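Local coordinates for transmembrane protease (Mus musculus, PDB 2E7V), which probably cleaves proteins at the cell surface as a membrane-anchored serine protease, its SEA domain being a likely non-catalytic stem module, at residues F6-Y18 / S102-T114. Sequence-based numbering, arbitrary orientation.
Sequences FYHSSFQILNVEY and SGNLEIAPSNEIT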
loop_
_atom_site.group_PDB
_atom_site.type_symbol
_atom_site.label_atom_id
_atom_site.label_comp_id
_atom_site.label_asym_id
_atom_site.label_seq_id
_atom_site.Cartn_x
_atom_site.Cartn_y
_atom_site.Cartn_z
ATOM N N PHE A 6 -7.770 1.149 13.384
ATOM C CA PHE A 6 -6.500 1.217 12.682
ATOM C C PHE A 6 -6.110 -0.173 12.201
ATOM O O PHE A 6 -6.296 -1.176 12.907
ATOM C CB PHE A 6 -5.394 1.745 13.595
ATOM C CG PHE A 6 -5.486 3.212 13.872
ATOM C CD1 PHE A 6 -4.969 4.134 12.970
ATOM C CD2 PHE A 6 -6.093 3.677 15.039
ATOM C CE1 PHE A 6 -5.053 5.506 13.222
ATOM C CE2 PHE A 6 -6.182 5.048 15.303
ATOM C CZ PHE A 6 -5.660 5.963 14.391
ATOM N N TYR A 7 -5.568 -0.222 10.992
ATOM C CA TYR A 7 -5.097 -1.456 10.405
ATOM C C TYR A 7 -3.734 -1.140 9.815
ATOM O O TYR A 7 -3.481 -0.021 9.378
ATOM C CB TYR A 7 -6.039 -1.927 9.295
ATOM C CG TYR A 7 -7.359 -2.408 9.823
ATOM C CD1 TYR A 7 -7.575 -3.762 10.107
ATOM C CD2 TYR A 7 -8.371 -1.498 10.118
ATOM C CE1 TYR A 7 -8.780 -4.191 10.687
ATOM C CE2 TYR A 7 -9.562 -1.910 10.691
ATOM C CZ TYR A 7 -9.764 -3.250 10.975
ATOM O OH TYR A 7 -10.951 -3.623 11.562
ATOM N N HIS A 8 -2.854 -2.127 9.815
ATOM C CA HIS A 8 -1.533 -1.953 9.239
ATOM C C HIS A 8 -1.103 -3.234 8.561
ATOM O O HIS A 8 -1.534 -4.323 8.944
ATOM C CB HIS A 8 -0.505 -1.552 10.313
ATOM C CG HIS A 8 -0.201 -2.626 11.313
ATOM N ND1 HIS A 8 -0.986 -2.859 12.421
ATOM C CD2 HIS A 8 0.810 -3.528 11.371
ATOM C CE1 HIS A 8 -0.474 -3.858 13.119
ATOM N NE2 HIS A 8 0.617 -4.282 12.502
ATOM N N SER A 9 -0.267 -3.093 7.537
ATOM C CA SER A 9 0.245 -4.232 6.801
ATOM C C SER A 9 1.593 -3.866 6.212
ATOM O O SER A 9 1.946 -2.682 6.113
ATOM C CB SER A 9 -0.713 -4.604 5.664
ATOM O OG SER A 9 -2.055 -4.586 6.117
ATOM N N SER A 10 2.354 -4.889 5.841
ATOM C CA SER A 10 3.647 -4.690 5.202
ATOM C C SER A 10 3.418 -5.087 3.751
ATOM O O SER A 10 3.099 -6.244 3.451
ATOM C CB SER A 10 4.710 -5.582 5.835
ATOM O OG SER A 10 4.974 -5.177 7.167
ATOM N N PHE A 11 3.543 -4.115 2.860
ATOM C CA PHE A 11 3.323 -4.339 1.442
ATOM C C PHE A 11 4.619 -4.450 0.673
ATOM O O PHE A 11 5.515 -3.609 0.816
ATOM C CB PHE A 11 2.564 -3.172 0.820
ATOM C CG PHE A 11 1.157 -3.022 1.297
ATOM C CD1 PHE A 11 0.115 -3.700 0.655
ATOM C CD2 PHE A 11 0.855 -2.158 2.344
ATOM C CE1 PHE A 11 -1.215 -3.504 1.057
ATOM C CE2 PHE A 11 -0.455 -1.962 2.747
ATOM C CZ PHE A 11 -1.499 -2.638 2.097
ATOM N N GLN A 12 4.712 -5.466 -0.167
ATOM C CA GLN A 12 5.892 -5.602 -1.008
ATOM C C GLN A 12 5.767 -4.469 -2.039
ATOM O O GLN A 12 4.736 -4.338 -2.697
ATOM C CB GLN A 12 5.888 -6.959 -1.718
ATOM C CG GLN A 12 6.243 -8.145 -0.827
ATOM C CD GLN A 12 5.073 -9.081 -0.590
ATOM O OE1 GLN A 12 4.336 -8.950 0.393
ATOM N NE2 GLN A 12 4.888 -10.033 -1.500
ATOM N N ILE A 13 6.801 -3.645 -2.178
ATOM C CA ILE A 13 6.749 -2.544 -3.134
ATOM C C ILE A 13 7.456 -3.010 -4.397
ATOM O O ILE A 13 8.679 -2.949 -4.508
ATOM C CB ILE A 13 7.418 -1.267 -2.552
ATOM C CG1 ILE A 13 6.749 -0.896 -1.217
ATOM C CG2 ILE A 13 7.285 -0.103 -3.535
ATOM C CD1 ILE A 13 5.206 -0.756 -1.289
ATOM N N LEU A 14 6.661 -3.488 -5.349
ATOM C CA LEU A 14 7.172 -4.035 -6.594
ATOM C C LEU A 14 7.912 -3.069 -7.513
ATOM O O LEU A 14 7.597 -1.884 -7.587
ATOM C CB LEU A 14 6.019 -4.688 -7.376
ATOM C CG LEU A 14 5.066 -5.625 -6.622
ATOM C CD1 LEU A 14 4.018 -6.180 -7.586
ATOM C CD2 LEU A 14 5.850 -6.772 -5.990
ATOM N N ASN A 15 8.917 -3.602 -8.199
ATOM C CA ASN A 15 9.698 -2.862 -9.184
ATOM C C ASN A 15 10.511 -1.661 -8.687
ATOM O O ASN A 15 10.768 -0.723 -9.446
ATOM C CB ASN A 15 8.751 -2.447 -10.316
ATOM C CG ASN A 15 7.890 -3.613 -10.799
ATOM O OD1 ASN A 15 6.734 -3.441 -11.208
ATOM N ND2 ASN A 15 8.460 -4.811 -10.757
ATOM N N VAL A 16 10.907 -1.682 -7.417
ATOM C CA VAL A 16 11.718 -0.598 -6.864
ATOM C C VAL A 16 12.901 -1.197 -6.110
ATOM O O VAL A 16 12.730 -1.992 -5.184
ATOM C CB VAL A 16 10.925 0.293 -5.880
ATOM C CG1 VAL A 16 11.810 1.428 -5.391
ATOM C CG2 VAL A 16 9.684 0.836 -6.541
ATOM N N GLU A 17 14.108 -0.835 -6.523
ATOM C CA GLU A 17 15.292 -1.340 -5.848
ATOM C C GLU A 17 15.509 -0.496 -4.607
ATOM O O GLU A 17 15.304 0.717 -4.633
ATOM C CB GLU A 17 16.521 -1.242 -6.757
ATOM C CG GLU A 17 17.819 -1.683 -6.087
ATOM C CD GLU A 17 19.027 -1.598 -7.017
ATOM O OE1 GLU A 17 20.163 -1.749 -6.529
ATOM O OE2 GLU A 17 18.836 -1.386 -8.232
ATOM N N TYR A 18 15.906 -1.133 -3.517
ATOM C CA TYR A 18 16.170 -0.402 -2.289
ATOM C C TYR A 18 17.549 0.246 -2.437
ATOM O O TYR A 18 18.530 -0.440 -2.701
ATOM C CB TYR A 18 16.171 -1.353 -1.087
ATOM C CG TYR A 18 16.250 -0.642 0.240
ATOM C CD1 TYR A 18 15.091 -0.238 0.914
ATOM C CD2 TYR A 18 17.482 -0.334 0.809
ATOM C CE1 TYR A 18 15.167 0.461 2.125
ATOM C CE2 TYR A 18 17.567 0.363 2.012
ATOM C CZ TYR A 18 16.412 0.757 2.664
ATOM O OH TYR A 18 16.513 1.447 3.853
ATOM N N SER A 102 -0.515 -11.182 -7.463
ATOM C CA SER A 102 0.081 -12.479 -7.139
ATOM C C SER A 102 -0.561 -13.114 -5.906
ATOM O O SER A 102 -0.280 -14.268 -5.571
ATOM C CB SER A 102 1.586 -12.327 -6.895
ATOM O OG SER A 102 1.833 -11.639 -5.680
ATOM N N GLY A 103 -1.429 -12.363 -5.238
ATOM C CA GLY A 103 -2.073 -12.870 -4.038
ATOM C C GLY A 103 -1.368 -12.321 -2.819
ATOM O O GLY A 103 -1.870 -12.404 -1.700
ATOM N N ASN A 104 -0.194 -11.743 -3.041
ATOM C CA ASN A 104 0.593 -11.146 -1.962
ATOM C C ASN A 104 0.103 -9.745 -1.633
ATOM O O ASN A 104 -0.487 -9.066 -2.477
ATOM C CB ASN A 104 2.061 -10.988 -2.370
ATOM C CG ASN A 104 2.834 -12.265 -2.287
ATOM O OD1 ASN A 104 2.970 -12.994 -3.276
ATOM N ND2 ASN A 104 3.357 -12.550 -1.103
ATOM N N LEU A 105 0.378 -9.309 -0.409
ATOM C CA LEU A 105 0.030 -7.957 -0.018
ATOM C C LEU A 105 1.126 -7.163 -0.724
ATOM O O LEU A 105 2.282 -7.141 -0.286
ATOM C CB LEU A 105 0.130 -7.784 1.498
ATOM C CG LEU A 105 -1.092 -8.292 2.262
ATOM C CD1 LEU A 105 -0.721 -8.632 3.696
ATOM C CD2 LEU A 105 -2.171 -7.221 2.217
ATOM N N GLU A 106 0.753 -6.536 -1.833
ATOM C CA GLU A 106 1.697 -5.772 -2.634
ATOM C C GLU A 106 1.089 -4.515 -3.232
ATOM O O GLU A 106 -0.129 -4.338 -3.265
ATOM C CB GLU A 106 2.237 -6.652 -3.767
ATOM C CG GLU A 106 1.135 -7.189 -4.695
ATOM C CD GLU A 106 1.639 -8.216 -5.708
ATOM O OE1 GLU A 106 2.506 -9.028 -5.346
ATOM O OE2 GLU A 106 1.148 -8.229 -6.864
ATOM N N ILE A 107 1.972 -3.642 -3.703
ATOM C CA ILE A 107 1.609 -2.382 -4.329
ATOM C C ILE A 107 2.686 -2.109 -5.373
ATOM O O ILE A 107 3.879 -2.167 -5.055
ATOM C CB ILE A 107 1.628 -1.218 -3.312
ATOM C CG1 ILE A 107 0.640 -1.496 -2.173
ATOM C CG2 ILE A 107 1.292 0.105 -4.022
ATOM C CD1 ILE A 107 0.549 -0.380 -1.153
ATOM N N ALA A 108 2.279 -1.822 -6.608
ATOM C CA ALA A 108 3.243 -1.522 -7.670
ATOM C C ALA A 108 3.148 -0.056 -8.104
ATOM O O ALA A 108 2.223 0.325 -8.817
ATOM C CB ALA A 108 3.013 -2.441 -8.874
ATOM N N PRO A 109 4.097 0.792 -7.663
ATOM C CA PRO A 109 4.069 2.208 -8.047
ATOM C C PRO A 109 4.039 2.274 -9.568
ATOM O O PRO A 109 3.392 3.140 -10.145
ATOM C CB PRO A 109 5.371 2.755 -7.455
ATOM C CG PRO A 109 5.556 1.924 -6.238
ATOM C CD PRO A 109 5.202 0.523 -6.727
ATOM N N SER A 110 4.764 1.349 -10.199
ATOM C CA SER A 110 4.784 1.221 -11.654
ATOM C C SER A 110 4.725 -0.265 -12.022
ATOM O O SER A 110 5.400 -1.098 -11.407
ATOM C CB SER A 110 6.038 1.838 -12.258
ATOM O OG SER A 110 5.888 1.936 -13.667
ATOM N N ASN A 111 3.917 -0.595 -13.026
ATOM C CA ASN A 111 3.754 -1.972 -13.473
ATOM C C ASN A 111 4.660 -2.281 -14.667
ATOM O O ASN A 111 4.587 -1.613 -15.701
ATOM C CB ASN A 111 2.304 -2.219 -13.883
ATOM C CG ASN A 111 1.319 -1.911 -12.770
ATOM O OD1 ASN A 111 0.851 -0.781 -12.611
ATOM N ND2 ASN A 111 1.007 -2.920 -11.986
ATOM N N GLU A 112 5.502 -3.294 -14.533
ATOM C CA GLU A 112 6.398 -3.646 -15.627
ATOM C C GLU A 112 5.693 -4.502 -16.663
ATOM O O GLU A 112 5.015 -5.475 -16.322
ATOM C CB GLU A 112 7.639 -4.401 -15.127
ATOM C CG GLU A 112 8.576 -4.796 -16.272
ATOM C CD GLU A 112 9.897 -5.397 -15.824
ATOM O OE1 GLU A 112 9.896 -6.222 -14.889
ATOM O OE2 GLU A 112 10.940 -5.059 -16.429
ATOM N N ILE A 113 5.836 -4.119 -17.928
ATOM C CA ILE A 113 5.254 -4.887 -19.025
ATOM C C ILE A 113 6.441 -5.598 -19.666
ATOM O O ILE A 113 7.383 -4.941 -20.115
ATOM C CB ILE A 113 4.561 -3.968 -20.073
ATOM C CG1 ILE A 113 3.360 -3.266 -19.440
ATOM C CG2 ILE A 113 4.081 -4.798 -21.264
ATOM C CD1 ILE A 113 2.729 -2.201 -20.333
ATOM N N THR A 114 6.415 -6.931 -19.679
ATOM C CA THR A 114 7.512 -7.702 -20.266
ATOM C C THR A 114 7.116 -8.538 -21.476
ATOM O O THR A 114 7.986 -9.042 -22.188
ATOM C CB THR A 114 8.181 -8.633 -19.220
ATOM O OG1 THR A 114 7.187 -9.435 -18.574
ATOM C CG2 THR A 114 8.917 -7.804 -18.181
HETATM O O HOH W 1 7.412 0.579 -9.128
#
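Gln-12 and Leu-14 grip the short strand 106-107 in parallel register, adding it to the edge of strand 4-14 in the alpha/beta sandwich of the SEA domain, a mixed sheet backed by helices 28-46 and 85-96. Three backbone bonds form the ladder. Gln-12 N donates almost straight to Leu-105 O at 3.0 Å. Ile-107 N returns a bond to Gln-12 O, also 3.0 Å. Leu-14 N reaches Ile-107 O in a more bent bond (145°). On the face turned to the helices, Ile-107 CD1 lies over the Phe-11 ring in a CH-pi contact, 3.8 Å from its centroid, while Ile-13 runs alongside Ile-107, and Met-40, Ile-41 and Leu-96 cover the group. On the opposite face, with Glu-106, the bent side chain of Gln-12 arches over Leu-105 O toward Asn-104, the two amides nearly perpendicular. An alanine in place of Gln-12 would probably uncover Leu-105 O and take away the amide that packs against Asn-104. Glu-106, its CG between backbone N and carbonyl carbon (chi1 59°), lays its carboxylate beside Leu-14 CD1; OE2 accepts from Ser-101 N, and Ser-102 OG donates to Glu-106 OE1 at 2.7 Å, from above the carboxylate plane. Beyond the ladder, a water bridges the two segments, donating to Leu-14 O at 2.9 Å and accepting from Ser-110 N at 3.0 Å.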